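CT253 (Chlamydia trachomatis serovar L2, PDB 6UXC) is of unknown function but is a predicted lipoprotein with a signal sequence, belonging to a family that is itself uncharacterised. Local coordinates at residues 74-86 and 121-133. Residues are numbered along the deposited sequence; the frame is centred on the assembly and turned at random.
Sequences FFSPTPNISPELA and RVFDIRHNKVSMI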
loop_
_atom_site.group_PDB
_atom_site.type_symbol
_atom_site.label_atom_id
_atom_site.label_comp_id
_atom_site.label_asym_id
_atom_site.label_seq_id
_atom_site.Cartn_x
_atom_site.Cartn_y
_atom_site.Cartn_z
ATOM N N PHE A 74 11.113 3.586 7.089
ATOM C CA PHE A 74 10.281 2.409 7.337
ATOM C C PHE A 74 10.370 1.374 6.228
ATOM O O PHE A 74 9.883 0.250 6.413
ATOM C CB PHE A 74 8.817 2.837 7.538
ATOM C CG PHE A 74 8.597 3.623 8.796
ATOM C CD1 PHE A 74 8.711 5.001 8.799
ATOM C CD2 PHE A 74 8.283 2.966 9.979
ATOM C CE1 PHE A 74 8.509 5.718 9.987
ATOM C CE2 PHE A 74 8.100 3.671 11.140
ATOM C CZ PHE A 74 8.212 5.054 11.133
ATOM N N PHE A 75 11.001 1.711 5.104
ATOM C CA PHE A 75 11.183 0.795 3.988
ATOM C C PHE A 75 12.598 0.256 3.876
ATOM O O PHE A 75 12.894 -0.452 2.910
ATOM C CB PHE A 75 10.810 1.479 2.680
ATOM C CG PHE A 75 9.360 1.863 2.611
ATOM C CD1 PHE A 75 8.395 0.879 2.420
ATOM C CD2 PHE A 75 8.948 3.173 2.790
ATOM C CE1 PHE A 75 7.063 1.208 2.330
ATOM C CE2 PHE A 75 7.588 3.501 2.736
ATOM C CZ PHE A 75 6.650 2.500 2.513
ATOM N N SER A 76 13.484 0.617 4.795
ATOM C CA SER A 76 14.824 0.040 4.804
ATOM C C SER A 76 14.722 -1.461 5.028
ATOM O O SER A 76 13.979 -1.896 5.914
ATOM C CB SER A 76 15.650 0.676 5.911
ATOM O OG SER A 76 16.927 0.090 5.958
ATOM N N PRO A 77 15.441 -2.298 4.280
ATOM C CA PRO A 77 15.356 -3.744 4.518
ATOM C C PRO A 77 15.614 -4.121 5.975
ATOM O O PRO A 77 14.878 -4.938 6.550
ATOM C CB PRO A 77 16.403 -4.314 3.541
ATOM C CG PRO A 77 16.322 -3.340 2.361
ATOM C CD PRO A 77 16.189 -1.980 3.046
ATOM N N THR A 78 16.593 -3.494 6.617
ATOM C CA THR A 78 16.768 -3.619 8.068
ATOM C C THR A 78 16.557 -2.241 8.695
ATOM O O THR A 78 17.481 -1.420 8.713
ATOM C CB THR A 78 18.153 -4.156 8.414
ATOM O OG1 THR A 78 18.332 -5.457 7.812
ATOM C CG2 THR A 78 18.330 -4.265 9.948
ATOM N N PRO A 79 15.373 -1.959 9.245
ATOM C CA PRO A 79 15.122 -0.604 9.748
ATOM C C PRO A 79 15.889 -0.327 11.021
ATOM O O PRO A 79 16.152 -1.211 11.835
ATOM C CB PRO A 79 13.610 -0.589 10.010
ATOM C CG PRO A 79 13.051 -1.758 9.287
ATOM C CD PRO A 79 14.155 -2.773 9.185
ATOM N N ASN A 80 16.228 0.939 11.204
ATOM C CA ASN A 80 16.840 1.413 12.435
ATOM C C ASN A 80 16.232 2.790 12.653
ATOM O O ASN A 80 16.651 3.751 12.001
ATOM C CB ASN A 80 18.355 1.468 12.341
ATOM C CG ASN A 80 18.969 1.749 13.675
ATOM O OD1 ASN A 80 18.783 2.830 14.224
ATOM N ND2 ASN A 80 19.659 0.771 14.233
ATOM N N ILE A 81 15.217 2.869 13.521
ATOM C CA ILE A 81 14.359 4.052 13.660
ATOM C C ILE A 81 14.292 4.398 15.147
ATOM O O ILE A 81 13.640 3.687 15.914
ATOM C CB ILE A 81 12.952 3.816 13.098
ATOM C CG1 ILE A 81 13.038 3.327 11.639
ATOM C CG2 ILE A 81 12.090 5.075 13.154
ATOM C CD1 ILE A 81 11.738 2.919 11.045
ATOM N N SER A 82 14.938 5.490 15.541
ATOM C CA SER A 82 14.849 5.961 16.923
ATOM C C SER A 82 13.463 6.531 17.180
ATOM O O SER A 82 12.767 6.933 16.251
ATOM C CB SER A 82 15.871 7.059 17.180
ATOM O OG SER A 82 15.451 8.240 16.489
ATOM N N PRO A 83 13.031 6.585 18.434
ATOM C CA PRO A 83 11.727 7.201 18.697
ATOM C C PRO A 83 11.640 8.637 18.206
ATOM O O PRO A 83 10.580 9.088 17.749
ATOM C CB PRO A 83 11.596 7.108 20.228
ATOM C CG PRO A 83 12.511 6.004 20.624
ATOM C CD PRO A 83 13.654 6.038 19.650
ATOM N N GLU A 84 12.736 9.384 18.339
ATOM C CA GLU A 84 12.752 10.758 17.863
ATOM C C GLU A 84 12.398 10.824 16.391
ATOM O O GLU A 84 11.765 11.784 15.949
ATOM C CB GLU A 84 14.147 11.348 18.090
ATOM C CG GLU A 84 14.354 12.760 17.626
ATOM C CD GLU A 84 15.793 13.228 17.865
ATOM O OE1 GLU A 84 16.751 12.507 17.482
ATOM O OE2 GLU A 84 15.963 14.309 18.457
ATOM N N LEU A 85 12.832 9.828 15.616
ATOM C CA LEU A 85 12.635 9.821 14.165
ATOM C C LEU A 85 11.233 9.357 13.743
ATOM O O LEU A 85 10.954 9.349 12.545
ATOM C CB LEU A 85 13.692 8.941 13.511
ATOM C CG LEU A 85 14.929 9.719 13.065
ATOM C CD1 LEU A 85 16.093 8.767 12.786
ATOM C CD2 LEU A 85 14.567 10.583 11.821
ATOM N N ALA A 86 10.349 9.021 14.690
ATOM C CA ALA A 86 8.985 8.630 14.373
ATOM C C ALA A 86 7.938 9.648 14.807
ATOM O O ALA A 86 6.761 9.467 14.482
ATOM C CB ALA A 86 8.647 7.260 14.987
ATOM N N ARG A 121 4.326 -3.747 5.548
ATOM C CA ARG A 121 4.826 -3.667 6.901
ATOM C C ARG A 121 3.879 -2.839 7.753
ATOM O O ARG A 121 3.312 -1.853 7.287
ATOM C CB ARG A 121 6.205 -3.035 6.937
ATOM C CG ARG A 121 7.277 -3.925 6.434
ATOM C CD ARG A 121 8.551 -3.170 6.284
ATOM N NE ARG A 121 9.681 -4.067 6.108
ATOM C CZ ARG A 121 10.942 -3.667 6.100
ATOM N NH1 ARG A 121 11.220 -2.375 6.202
ATOM N NH2 ARG A 121 11.916 -4.563 6.006
ATOM N N VAL A 122 3.727 -3.231 9.014
ATOM C CA VAL A 122 3.071 -2.384 10.004
ATOM C C VAL A 122 4.025 -2.230 11.172
ATOM O O VAL A 122 4.570 -3.221 11.667
ATOM C CB VAL A 122 1.734 -2.973 10.483
ATOM C CG1 VAL A 122 1.106 -2.037 11.501
ATOM C CG2 VAL A 122 0.812 -3.180 9.321
ATOM N N PHE A 123 4.195 -1.000 11.621
ATOM C CA PHE A 123 5.037 -0.681 12.764
ATOM C C PHE A 123 4.160 -0.156 13.887
ATOM O O PHE A 123 3.227 0.608 13.633
ATOM C CB PHE A 123 6.061 0.389 12.437
ATOM C CG PHE A 123 7.122 -0.029 11.439
ATOM C CD1 PHE A 123 6.838 -0.116 10.088
ATOM C CD2 PHE A 123 8.395 -0.364 11.887
ATOM C CE1 PHE A 123 7.827 -0.502 9.193
ATOM C CE2 PHE A 123 9.371 -0.734 11.010
ATOM C CZ PHE A 123 9.089 -0.805 9.659
ATOM N N ASP A 124 4.492 -0.532 15.118
ATOM C CA ASP A 124 3.859 -0.008 16.321
ATOM C C ASP A 124 4.727 1.130 16.828
ATOM O O ASP A 124 5.899 0.908 17.131
ATOM C CB ASP A 124 3.761 -1.108 17.376
ATOM C CG ASP A 124 2.943 -0.725 18.579
ATOM O OD1 ASP A 124 2.657 0.470 18.818
ATOM O OD2 ASP A 124 2.604 -1.680 19.333
ATOM N N ILE A 125 4.176 2.340 16.912
ATOM C CA ILE A 125 4.970 3.471 17.385
ATOM C C ILE A 125 4.443 4.020 18.716
ATOM O O ILE A 125 4.743 5.163 19.098
ATOM C CB ILE A 125 5.098 4.561 16.300
ATOM C CG1 ILE A 125 3.746 5.151 15.913
ATOM C CG2 ILE A 125 5.803 4.000 15.042
ATOM C CD1 ILE A 125 3.861 6.430 15.115
ATOM N N ARG A 126 3.703 3.205 19.471
ATOM C CA ARG A 126 3.293 3.600 20.800
ATOM C C ARG A 126 4.454 3.521 21.786
ATOM O O ARG A 126 5.468 2.857 21.556
ATOM C CB ARG A 126 2.150 2.702 21.271
ATOM C CG ARG A 126 0.917 2.870 20.381
ATOM C CD ARG A 126 -0.207 1.934 20.827
ATOM N NE ARG A 126 0.143 0.582 20.447
ATOM C CZ ARG A 126 -0.596 -0.492 20.678
ATOM N NH1 ARG A 126 -1.750 -0.396 21.325
ATOM N NH2 ARG A 126 -0.161 -1.670 20.261
ATOM N N HIS A 127 4.276 4.212 22.913
ATOM C CA HIS A 127 5.135 4.059 24.093
ATOM C C HIS A 127 6.580 4.458 23.816
ATOM O O HIS A 127 7.512 3.903 24.412
ATOM C CB HIS A 127 5.049 2.633 24.618
ATOM C CG HIS A 127 3.643 2.202 24.865
ATOM N ND1 HIS A 127 3.090 1.081 24.287
ATOM C CD2 HIS A 127 2.657 2.782 25.586
ATOM C CE1 HIS A 127 1.827 0.977 24.661
ATOM N NE2 HIS A 127 1.539 1.998 25.448
ATOM N N ASN A 128 6.763 5.456 22.947
ATOM C CA ASN A 128 8.079 5.999 22.615
ATOM C C ASN A 128 9.014 4.914 22.108
ATOM O O ASN A 128 10.226 4.988 22.316
ATOM C CB ASN A 128 8.729 6.714 23.813
ATOM C CG ASN A 128 8.112 8.065 24.097
ATOM O OD1 ASN A 128 7.709 8.782 23.186
ATOM N ND2 ASN A 128 8.050 8.427 25.375
ATOM N N LYS A 129 8.455 3.903 21.440
ATOM C CA LYS A 129 9.229 2.824 20.847
ATOM C C LYS A 129 8.791 2.657 19.399
ATOM O O LYS A 129 7.758 3.176 18.984
ATOM C CB LYS A 129 9.046 1.518 21.626
ATOM C CG LYS A 129 9.604 1.570 23.067
ATOM N N VAL A 130 9.603 1.957 18.616
ATOM C CA VAL A 130 9.285 1.655 17.222
ATOM C C VAL A 130 9.565 0.175 17.014
ATOM O O VAL A 130 10.704 -0.278 17.190
ATOM C CB VAL A 130 10.100 2.503 16.218
ATOM C CG1 VAL A 130 9.707 2.197 14.799
ATOM C CG2 VAL A 130 9.959 3.991 16.477
ATOM N N SER A 131 8.545 -0.574 16.624
ATOM C CA SER A 131 8.666 -2.010 16.435
ATOM C C SER A 131 7.888 -2.424 15.206
ATOM O O SER A 131 6.763 -1.971 15.000
ATOM C CB SER A 131 8.130 -2.780 17.641
ATOM O OG SER A 131 8.492 -2.119 18.832
ATOM N N MET A 132 8.477 -3.297 14.404
ATOM C CA MET A 132 7.774 -3.870 13.263
ATOM C C MET A 132 6.972 -5.087 13.725
ATOM O O MET A 132 7.561 -6.090 14.144
ATOM C CB MET A 132 8.758 -4.268 12.164
ATOM C CG MET A 132 8.064 -4.566 10.864
ATOM S SD MET A 132 9.102 -5.015 9.451
ATOM C CE MET A 132 10.299 -3.707 9.342
ATOM N N ILE A 133 5.638 -5.016 13.611
ATOM C CA ILE A 133 4.761 -6.079 14.119
ATOM C C ILE A 133 4.197 -6.972 13.021
ATOM O O ILE A 133 3.585 -8.009 13.334
ATOM C CB ILE A 133 3.592 -5.509 14.949
ATOM C CG1 ILE A 133 2.707 -4.600 14.099
ATOM C CG2 ILE A 133 4.146 -4.763 16.161
ATOM C CD1 ILE A 133 1.370 -4.265 14.739
#
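Phe-74 drives the CD2 edge of its ring onto the face of Phe-123, CD2 lying over the middle of that ring and 3.4 Å from Phe-123 CD1. The planes stand at 80°, a T-shaped pair whose centroids are 4.8 Å apart. Met-132 CG backs the other face of Phe-123, while Ile-81 CD1 rests over one face of Phe-74 toward its rim. Beside this pair, Arg-121 reaches the loop with its chain extended from CG to NE and donates to three backbone carbonyls along the edge of its guanidinium. Arg-121 NH1 donates to Phe-74 O at 3.0 Å. Arg-121 NH1 also bonds Ser-76 O, straighter (165°), at 2.8 Å. Arg-121 NH2 donates to Pro-77 O at 3.0 Å. All three oxygens lie close to the guanidinium plane, although each nitrogen sits above the plane of the carbonyl it meets. NE is engaged by Gln-135 OE1 on the adjoining strand, so bonds at both ends of the group fix its rotation. Arg-121, Phe-123 and Met-132 belong to a beta hairpin of strands 113-124 and 131-143, the second at the border of the mixed sheet, and the loop that follows helix 68-72 folds across the hairpin's turn end. The bend of Met-132 at chi3 (-53°) brings CE over the centre of the Arg-121 guanidinium, where it presses on Pro-79 CG at 3.4 Å, a tight carbon contact. Toward the turn, Val-130 sets one methyl against each of Ile-81 and Ala-86: CG1, anti to the backbone N, meets Ile-81 CB at 4.0 Å, and CG2 touches Ala-86 CB. Ile-125 CG2 adds a looser apolar contact to Ala-86 CB. At the outer end of the contact, the Pro-83 ring packs by CB and CG against the carbonyl oxygen of Asn-128.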